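EGF family domain-containing protein (Toxoplasma gondii, PDB 4Z80) binds a peptide of the rhoptry neck protein RON2L1 and probably helps form the moving junction when the parasite invades a host cell. Local coordinates at residues S374-T377 and A378-G382; S135-D138 and P139-E143; E348-N352 and V353-V357. All coordinates share one frame; numbering follows the deposited sequence.

How the contacts relate
Along the chain contact 2 comes first, then contact 3, then contact 1, with no overlap. Contacts 3 and 1 lie on one side of the chain's centre, their own centres 15 Å apart and their nearest atoms about 7 Å apart, and both lie in the part of the chain related to apical membrane antigen 1. Contact 3 leads into strand 353-359, the middle strand of a three-stranded sheet; contact 1 joins strand 371-377, at one edge of a four-stranded sheet, to helix 378-387. Strand 443-447, the other edge of that sheet, touches contact 3. Contact 2, in a loop on the opposite side, has its centre 48 Å from contact 1 and 53 Å from contact 3, marking a separate region of the molecule.

Contact 1: residues S374-T377 and A378-G382; sequences SNAT and AEQCG
T377 and Q380 meet where the extended backbone of A376 and T377 passes into helix 378-387, and the first turn of that helix is closed by a bond from C381 N to T377 O at 3.0 Å. T377 stands at the N-cap. Its hydroxyl, placed between the backbone N and the carbonyl carbon (chi1 64°), accepts from Q380 N; the bond is 3.1 Å from N to OG1. The side chain of Q380 makes the reciprocal bond. Starting beside its own backbone N (chi1 -74°), the chain runs out extended past the threonine, the two side chains crossing at a slant, and its amide oxygen OE1 accepts from T377 N at 3.0 Å. That N-H points almost straight at the oxygen (164°), although the nitrogen is tilted from the plane of the amide. The same OE1 rests 3.4 Å from A376 CA, while the methylene CG of Q380 lies 3.2 Å from T377 OG1, so the reciprocal pair is closely packed. A water 2.7 Å from T377 OG1 gives the hydroxyl a further polar neighbour and reaches E379 OE1 through a weak bond; the other carboxylate oxygen of E379 is taken by A324 N. On the sheet side of the helix, A378 packs on F408 and C381 is joined by a disulfide to C427 of strand 424-430. N375 and A376 both face G425 of that strand, a G1 beta bulge just ahead of the cap. Two backbone N-H groups at the helix start are thus satisfied by side chains. The pattern is a capping box, used here where a disulfide fastens a helix to an antiparallel sheet, consistent with the PAN fold, in which a disulfide links the helix to the sheet.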
ATOM      1  N   SER A 374     -19.692  24.032  -7.352  1.00 14.41           N
ATOM      2  CA  SER A 374     -20.154  24.449  -8.676  1.00 14.08           C
ATOM      3  C   SER A 374     -19.011  24.645  -9.673  1.00 17.01           C
ATOM      4  O   SER A 374     -17.871  24.902  -9.300  1.00 17.18           O
ATOM      5  CB  SER A 374     -20.967  25.744  -8.557  1.00 16.78           C
ATOM      6  OG  SER A 374     -22.203  25.510  -7.894  1.00 17.37           O
ATOM      7  N   ASN A 375     -19.342  24.521 -10.956  1.00 16.66           N
ATOM      8  CA  ASN A 375     -18.401  24.740 -12.054  1.00 19.34           C
ATOM      9  C   ASN A 375     -17.119  23.914 -11.938  1.00 18.19           C
ATOM     10  O   ASN A 375     -16.023  24.408 -12.182  1.00 20.49           O
ATOM     11  CB  ASN A 375     -18.036  26.222 -12.154  1.00 22.25           C
ATOM     12  CG  ASN A 375     -17.330  26.557 -13.457  1.00 29.53           C
ATOM     13  OD1 ASN A 375     -17.582  25.937 -14.488  1.00 33.56           O
ATOM     14  ND2 ASN A 375     -16.426  27.526 -13.410  1.00 35.82           N
ATOM     15  N   ALA A 376     -17.271  22.650 -11.569  1.00 15.43           N
ATOM     16  CA  ALA A 376     -16.148  21.733 -11.442  1.00 12.95           C
ATOM     17  C   ALA A 376     -16.123  20.784 -12.626  1.00 13.32           C
ATOM     18  O   ALA A 376     -17.137  20.612 -13.298  1.00 15.95           O
ATOM     19  CB  ALA A 376     -16.250  20.947 -10.148  1.00 17.36           C
ATOM     20  N   THR A 377     -14.965  20.185 -12.876  1.00 13.75           N
ATOM     21  CA  THR A 377     -14.886  19.063 -13.802  1.00 13.32           C
ATOM     22  C   THR A 377     -15.198  17.777 -13.045  1.00 14.22           C
ATOM     23  O   THR A 377     -15.200  17.754 -11.813  1.00 14.38           O
ATOM     24  CB  THR A 377     -13.502  18.922 -14.446  1.00 16.42           C
ATOM     25  OG1 THR A 377     -12.538  18.624 -13.429  1.00 17.24           O
ATOM     26  CG2 THR A 377     -13.088  20.198 -15.192  1.00 19.45           C
ATOM     27  N   ALA A 378     -15.436  16.694 -13.774  1.00 13.41           N
ATOM     28  CA  ALA A 378     -15.730  15.425 -13.125  1.00 11.87           C
ATOM     29  C   ALA A 378     -14.509  14.927 -12.351  1.00 12.18           C
ATOM     30  O   ALA A 378     -14.636  14.394 -11.252  1.00 12.94           O
ATOM     31  CB  ALA A 378     -16.170  14.395 -14.145  1.00 15.29           C
ATOM     32  N   GLU A 379     -13.327  15.098 -12.928  1.00 11.91           N
ATOM     33  CA  GLU A 379     -12.093  14.730 -12.237  1.00 11.34           C
ATOM     34  C   GLU A 379     -11.958  15.497 -10.920  1.00 14.67           C
ATOM     35  O   GLU A 379     -11.610  14.912  -9.892  1.00 14.08           O
ATOM     36  CB  GLU A 379     -10.877  14.991 -13.125  1.00 13.19           C
ATOM     37  CG  GLU A 379      -9.553  14.637 -12.464  1.00 16.59           C
ATOM     38  CD  GLU A 379      -8.367  14.903 -13.370  1.00 22.24           C
ATOM     39  OE1 GLU A 379      -8.577  15.416 -14.493  1.00 30.55           O
ATOM     40  OE2 GLU A 379      -7.226  14.600 -12.970  1.00 18.06           O
ATOM     41  N   GLN A 380     -12.221  16.802 -10.952  1.00 13.48           N
ATOM     42  CA  GLN A 380     -12.194  17.616  -9.731  1.00 13.48           C
ATOM     43  C   GLN A 380     -13.187  17.119  -8.686  1.00 14.29           C
ATOM     44  O   GLN A 380     -12.899  17.136  -7.489  1.00 14.10           O
ATOM     45  CB  GLN A 380     -12.476  19.084 -10.054  1.00 15.57           C
ATOM     46  CG  GLN A 380     -11.312  19.777 -10.734  1.00 19.91           C
ATOM     47  CD  GLN A 380     -11.631  21.208 -11.108  1.00 24.27           C
ATOM     48  OE1 GLN A 380     -12.791  21.568 -11.292  1.00 19.63           O
ATOM     49  NE2 GLN A 380     -10.601  22.036 -11.209  1.00 34.68           N
ATOM     50  N   CYS A 381     -14.365  16.696  -9.130  1.00 13.47           N
ATOM     51  CA  CYS A 381     -15.359  16.114  -8.242  1.00 13.31           C
ATOM     52  C   CYS A 381     -14.802  14.906  -7.499  1.00 13.12           C
ATOM     53  O   CYS A 381     -14.908  14.808  -6.277  1.00 12.41           O
ATOM     54  CB  CYS A 381     -16.592  15.712  -9.048  1.00 15.48           C
ATOM     55  SG  CYS A 381     -17.982  15.135  -8.097  1.00 19.19           S
ATOM     56  N   GLY A 382     -14.191  13.985  -8.236  1.00 12.41           N
ATOM     57  CA  GLY A 382     -13.617  12.810  -7.616  1.00 12.18           C
ATOM     58  C   GLY A 382     -12.449  13.145  -6.701  1.00 11.91           C
ATOM     59  O   GLY A 382     -12.291  12.541  -5.638  1.00 12.45           O
TER
HETATM   60  O   HOH W   1     -10.004  18.558 -14.299  1.00 26.70           O

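Contact 2: residues S135-D138 and P139-E143; sequences SRAD and PGAAE
D138, P139 and A141 carry this contact, a tight reversal of the chain at the surface of the long loop between strands 101-104 and 160-161. D138 opens a type II beta turn: its carbonyl oxygen accepts from A141 N at 3.0 Å, with an N-H...O angle of 158° and the nitrogen tilted modestly from the carbonyl plane. The aspartate CB lies alongside the proline ring, 3.7 Å from P139 CD, and the carboxylate leaves in the other direction: with CG beside the backbone N and anti to the carbonyl carbon (chi1 -61°), it leads away from the turn and plays no part in closing it. P139 fills the second position. The ring sits on the outside of the bend, its CD joined to the nitrogen that follows D138, and its closure holds the backbone near phi -50°, as this corner of the turn requires. G140 follows with a positive phi, where a side chain would collide with the carbonyl oxygen of P139. A141 completes the turn and directs its methyl back across the reversal, CB standing 3.2 Å from D138 O and 4.0 Å from A137 CB, so that two small methyls meet beside the hydrogen bond. The chain then bends again at once: E143 N donates to G140 O at 3.1 Å, closing a type I turn that shares G140 and A141 with the first. G140 and A142 both bond through their backbones to M126, A142 also to D221, and the carboxylate of E143 receives the backbone N-H groups of N124, V125 and M126. The reversal is therefore closed locally by one backbone bond, a ring-restricted proline, a glycine and a methyl pair, and tied to neighbouring loops through G140, A142 and E143.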
ATOM      1  N   SER A 135      36.315  -2.935   5.705  1.00 21.95           N
ATOM      2  CA  SER A 135      35.996  -1.697   6.410  1.00 25.63           C
ATOM      3  C   SER A 135      34.554  -1.682   6.892  1.00 27.92           C
ATOM      4  O   SER A 135      33.725  -2.486   6.458  1.00 22.80           O
ATOM      5  CB  SER A 135      36.256  -0.483   5.518  1.00 32.04           C
ATOM      6  OG  SER A 135      35.532  -0.573   4.304  1.00 38.71           O
ATOM      7  N   ARG A 136      34.281  -0.758   7.807  1.00 29.40           N
ATOM      8  CA  ARG A 136      32.949  -0.565   8.363  1.00 29.87           C
ATOM      9  C   ARG A 136      32.222   0.570   7.640  1.00 25.04           C
ATOM     10  O   ARG A 136      32.831   1.349   6.902  1.00 22.41           O
ATOM     11  CB  ARG A 136      33.036  -0.259   9.862  1.00 33.35           C
ATOM     12  CG  ARG A 136      33.777   1.038  10.175  1.00 50.98           C
ATOM     13  CD  ARG A 136      33.750   1.374  11.660  1.00 59.25           C
ATOM     14  NE  ARG A 136      34.462   2.619  11.948  1.00 70.18           N
ATOM     15  CZ  ARG A 136      35.767   2.705  12.195  1.00 70.97           C
ATOM     16  NH1 ARG A 136      36.525   1.613  12.194  1.00 68.92           N
ATOM     17  NH2 ARG A 136      36.320   3.884  12.444  1.00 72.04           N
ATOM     18  N   ALA A 137      30.914   0.651   7.858  1.00 23.18           N
ATOM     19  CA  ALA A 137      30.103   1.752   7.357  1.00 21.23           C
ATOM     20  C   ALA A 137      28.863   1.860   8.229  1.00 22.93           C
ATOM     21  O   ALA A 137      28.366   0.850   8.730  1.00 25.36           O
ATOM     22  CB  ALA A 137      29.720   1.536   5.902  1.00 21.87           C
ATOM     23  N   ASP A 138      28.372   3.081   8.409  1.00 22.62           N
ATOM     24  CA  ASP A 138      27.157   3.303   9.184  1.00 24.10           C
ATOM     25  C   ASP A 138      25.935   2.926   8.355  1.00 22.77           C
ATOM     26  O   ASP A 138      25.942   3.108   7.138  1.00 19.71           O
ATOM     27  CB  ASP A 138      27.039   4.765   9.618  1.00 28.26           C
ATOM     28  CG  ASP A 138      28.188   5.215  10.505  1.00 40.54           C
ATOM     29  OD1 ASP A 138      28.750   4.374  11.239  1.00 42.59           O
ATOM     30  OD2 ASP A 138      28.519   6.420  10.471  1.00 50.59           O
ATOM     31  N   PRO A 139      24.885   2.403   9.010  1.00 21.30           N
ATOM     32  CA  PRO A 139      23.592   2.255   8.332  1.00 16.05           C
ATOM     33  C   PRO A 139      23.185   3.554   7.647  1.00 21.35           C
ATOM     34  O   PRO A 139      23.264   4.625   8.258  1.00 22.00           O
ATOM     35  CB  PRO A 139      22.635   1.899   9.475  1.00 22.79           C
ATOM     36  CG  PRO A 139      23.494   1.203  10.466  1.00 25.93           C
ATOM     37  CD  PRO A 139      24.842   1.886  10.390  1.00 25.39           C
ATOM     38  N   GLY A 140      22.766   3.447   6.390  1.00 17.61           N
ATOM     39  CA  GLY A 140      22.468   4.597   5.558  1.00 17.46           C
ATOM     40  C   GLY A 140      23.477   4.772   4.436  1.00 15.88           C
ATOM     41  O   GLY A 140      23.151   5.307   3.384  1.00 15.47           O
ATOM     42  N   ALA A 141      24.707   4.313   4.655  1.00 16.35           N
ATOM     43  CA  ALA A 141      25.791   4.555   3.707  1.00 17.73           C
ATOM     44  C   ALA A 141      25.522   3.991   2.317  1.00 14.32           C
ATOM     45  O   ALA A 141      26.000   4.537   1.328  1.00 16.71           O
ATOM     46  CB  ALA A 141      27.087   3.980   4.252  1.00 16.77           C
ATOM     47  N   ALA A 142      24.757   2.904   2.234  1.00 13.67           N
ATOM     48  CA  ALA A 142      24.502   2.261   0.944  1.00 12.69           C
ATOM     49  C   ALA A 142      23.235   2.769   0.250  1.00 12.88           C
ATOM     50  O   ALA A 142      22.960   2.405  -0.898  1.00 14.03           O
ATOM     51  CB  ALA A 142      24.407   0.753   1.119  1.00 14.50           C
ATOM     52  N   GLU A 143      22.464   3.600   0.946  1.00 13.68           N
ATOM     53  CA  GLU A 143      21.124   3.970   0.487  1.00 15.09           C
ATOM     54  C   GLU A 143      21.133   5.113  -0.526  1.00 13.30           C
ATOM     55  O   GLU A 143      22.110   5.848  -0.640  1.00 14.15           O
ATOM     56  CB  GLU A 143      20.260   4.334   1.702  1.00 14.51           C
ATOM     57  CG  GLU A 143      20.119   3.147   2.665  1.00 14.94           C
ATOM     58  CD  GLU A 143      19.360   3.463   3.939  1.00 15.83           C
ATOM     59  OE1 GLU A 143      19.164   4.657   4.251  1.00 15.54           O
ATOM     60  OE2 GLU A 143      18.964   2.503   4.633  1.00 14.44           O
TER

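Contact 3: residues E348-N352 and V353-V357; sequences EPLKN and VRWGV
L350 lies against both V353 and W355, and these apolar touches make up the side-chain contact as the chain rounds a corner at K351 and N352 into strand 353-359. The closer touch joins L350 CB to V353 CG2, 3.6 Å apart; CG2, set between the backbone N and the carbonyl carbon, is the branch that meets the leucine, also coming within 3.6 Å of L350 O. Farther out, the methyl CD1 of L350 approaches the six-membered ring of W355 obliquely, 4.0 Å from CH2, and the two side chains run at about a right angle to each other. With its CG beside the backbone N (chi1 -59°), the indole is carried back from the strand to the leucine; its other surroundings include W405 and F19, each stacked with it edge-to-face.

Polar interactions across the corner do not hold the two segments together. K351 O and V353 N are 3.2 Å apart, but at a poor angle for a hydrogen bond. N352, with a left-handed backbone (phi 63°), forms part of the corner, and its ND2 donates to S440 O. W355 N donates to T407 OG1, and the guanidinium of R354 forms a salt bridge with E468. L350 bonds through its backbone to A445, and the indole NE1 has weak hydrogen bonds to A406 O and F446 O. The corner thus encloses a small apolar cluster of L350, V353 and W355, while polar groups of the packed residues find partners on neighbouring strands.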
ATOM      1  N   GLU A 348     -13.290   1.971 -11.369  1.00 11.90           N
ATOM      2  CA  GLU A 348     -13.834   2.970 -12.271  1.00 11.45           C
ATOM      3  C   GLU A 348     -14.999   3.746 -11.673  1.00 10.01           C
ATOM      4  O   GLU A 348     -15.827   3.175 -10.968  1.00 11.31           O
ATOM      5  CB  GLU A 348     -14.310   2.311 -13.560  1.00 11.67           C
ATOM      6  CG  GLU A 348     -13.267   1.432 -14.253  1.00 16.31           C
ATOM      7  CD  GLU A 348     -13.262  -0.021 -13.787  1.00 19.29           C
ATOM      8  OE1 GLU A 348     -13.950  -0.367 -12.803  1.00 15.85           O
ATOM      9  OE2 GLU A 348     -12.565  -0.834 -14.437  1.00 23.15           O
ATOM     10  N   PRO A 349     -15.082   5.049 -11.983  1.00 11.08           N
ATOM     11  CA  PRO A 349     -16.330   5.744 -11.676  1.00 11.50           C
ATOM     12  C   PRO A 349     -17.494   5.109 -12.409  1.00 10.38           C
ATOM     13  O   PRO A 349     -17.270   4.357 -13.361  1.00 12.67           O
ATOM     14  CB  PRO A 349     -16.077   7.177 -12.169  1.00 13.20           C
ATOM     15  CG  PRO A 349     -14.628   7.308 -12.281  1.00 13.60           C
ATOM     16  CD  PRO A 349     -14.102   5.943 -12.615  1.00 11.34           C
ATOM     17  N   LEU A 350     -18.716   5.411 -11.981  1.00 10.58           N
ATOM     18  CA  LEU A 350     -19.897   4.817 -12.587  1.00 10.91           C
ATOM     19  C   LEU A 350     -20.555   5.835 -13.516  1.00 11.95           C
ATOM     20  O   LEU A 350     -21.057   6.871 -13.073  1.00 12.39           O
ATOM     21  CB  LEU A 350     -20.868   4.340 -11.511  1.00 11.16           C
ATOM     22  CG  LEU A 350     -20.288   3.426 -10.426  1.00 12.91           C
ATOM     23  CD1 LEU A 350     -21.325   3.186  -9.360  1.00 16.63           C
ATOM     24  CD2 LEU A 350     -19.797   2.114 -11.041  1.00 14.47           C
ATOM     25  N   LYS A 351     -20.562   5.549 -14.817  1.00 11.45           N
ATOM     26  CA  LYS A 351     -21.122   6.494 -15.765  1.00 12.07           C
ATOM     27  C   LYS A 351     -22.645   6.455 -15.768  1.00 12.03           C
ATOM     28  O   LYS A 351     -23.268   5.410 -15.547  1.00 12.66           O
ATOM     29  CB  LYS A 351     -20.591   6.235 -17.182  1.00 12.21           C
ATOM     30  CG  LYS A 351     -21.037   4.931 -17.814  1.00 15.23           C
ATOM     31  CD  LYS A 351     -20.640   4.902 -19.287  1.00 15.46           C
ATOM     32  CE  LYS A 351     -21.085   3.611 -19.953  1.00 16.27           C
ATOM     33  NZ  LYS A 351     -20.801   3.641 -21.411  1.00 19.97           N
ATOM     34  N   ASN A 352     -23.222   7.630 -15.985  1.00 12.97           N
ATOM     35  CA  ASN A 352     -24.638   7.780 -16.277  1.00 14.31           C
ATOM     36  C   ASN A 352     -25.551   7.326 -15.150  1.00 14.77           C
ATOM     37  O   ASN A 352     -26.659   6.871 -15.397  1.00 15.27           O
ATOM     38  CB  ASN A 352     -24.985   7.024 -17.569  1.00 14.03           C
ATOM     39  CG  ASN A 352     -24.287   7.596 -18.784  1.00 16.20           C
ATOM     40  OD1 ASN A 352     -23.506   6.910 -19.443  1.00 17.56           O
ATOM     41  ND2 ASN A 352     -24.561   8.863 -19.088  1.00 18.87           N
ATOM     42  N   VAL A 353     -25.099   7.476 -13.905  1.00 12.03           N
ATOM     43  CA  VAL A 353     -25.953   7.172 -12.768  1.00 11.48           C
ATOM     44  C   VAL A 353     -25.771   8.186 -11.651  1.00 10.99           C
ATOM     45  O   VAL A 353     -24.769   8.906 -11.609  1.00 13.30           O
ATOM     46  CB  VAL A 353     -25.706   5.753 -12.211  1.00 11.81           C
ATOM     47  CG1 VAL A 353     -26.277   4.691 -13.175  1.00 14.65           C
ATOM     48  CG2 VAL A 353     -24.219   5.517 -11.945  1.00 12.80           C
ATOM     49  N   ARG A 354     -26.775   8.218 -10.777  1.00 12.64           N
ATOM     50  CA  ARG A 354     -26.831   9.103  -9.607  1.00 12.31           C
ATOM     51  C   ARG A 354     -27.062   8.273  -8.338  1.00 15.81           C
ATOM     52  O   ARG A 354     -27.929   7.397  -8.331  1.00 14.05           O
ATOM     53  CB  ARG A 354     -27.969  10.121  -9.749  1.00 16.74           C
ATOM     54  CG  ARG A 354     -28.010  10.899 -11.046  1.00 13.78           C
ATOM     55  CD  ARG A 354     -29.434  11.339 -11.389  1.00 15.57           C
ATOM     56  NE  ARG A 354     -30.016  12.212 -10.373  1.00 20.20           N
ATOM     57  CZ  ARG A 354     -31.306  12.528 -10.307  1.00 19.92           C
ATOM     58  NH1 ARG A 354     -32.168  12.031 -11.189  1.00 21.98           N
ATOM     59  NH2 ARG A 354     -31.744  13.335  -9.351  1.00 21.74           N
ATOM     60  N   TRP A 355     -26.327   8.543  -7.257  1.00 11.90           N
ATOM     61  CA  TRP A 355     -26.556   7.827  -5.996  1.00 11.52           C
ATOM     62  C   TRP A 355     -27.948   8.077  -5.436  1.00 14.25           C
ATOM     63  O   TRP A 355     -28.407   9.218  -5.405  1.00 14.43           O
ATOM     64  CB  TRP A 355     -25.538   8.241  -4.924  1.00  9.47           C
ATOM     65  CG  TRP A 355     -24.106   8.004  -5.284  1.00 11.72           C
ATOM     66  CD1 TRP A 355     -23.173   8.948  -5.602  1.00 11.98           C
ATOM     67  CD2 TRP A 355     -23.434   6.741  -5.346  1.00 12.27           C
ATOM     68  NE1 TRP A 355     -21.969   8.353  -5.867  1.00 11.95           N
ATOM     69  CE2 TRP A 355     -22.099   6.998  -5.713  1.00 12.33           C
ATOM     70  CE3 TRP A 355     -23.833   5.420  -5.124  1.00 11.58           C
ATOM     71  CZ2 TRP A 355     -21.163   5.982  -5.882  1.00 10.66           C
ATOM     72  CZ3 TRP A 355     -22.907   4.414  -5.287  1.00 13.19           C
ATOM     73  CH2 TRP A 355     -21.585   4.697  -5.664  1.00 12.42           C
ATOM     74  N   GLY A 356     -28.597   7.025  -4.951  1.00 12.90           N
ATOM     75  CA  GLY A 356     -29.901   7.172  -4.327  1.00 14.53           C
ATOM     76  C   GLY A 356     -30.168   6.194  -3.202  1.00 11.85           C
ATOM     77  O   GLY A 356     -29.322   5.364  -2.851  1.00 12.67           O
ATOM     78  N   VAL A 357     -31.363   6.312  -2.627  1.00 14.19           N
ATOM     79  CA  VAL A 357     -31.868   5.355  -1.645  1.00 14.79           C
ATOM     80  C   VAL A 357     -33.242   4.886  -2.127  1.00 16.23           C
ATOM     81  O   VAL A 357     -33.889   5.570  -2.908  1.00 17.39           O
ATOM     82  CB  VAL A 357     -31.962   5.964  -0.227  1.00 16.37           C
ATOM     83  CG1 VAL A 357     -30.566   6.318   0.291  1.00 16.57           C
ATOM     84  CG2 VAL A 357     -32.881   7.183  -0.215  1.00 19.65           C
TER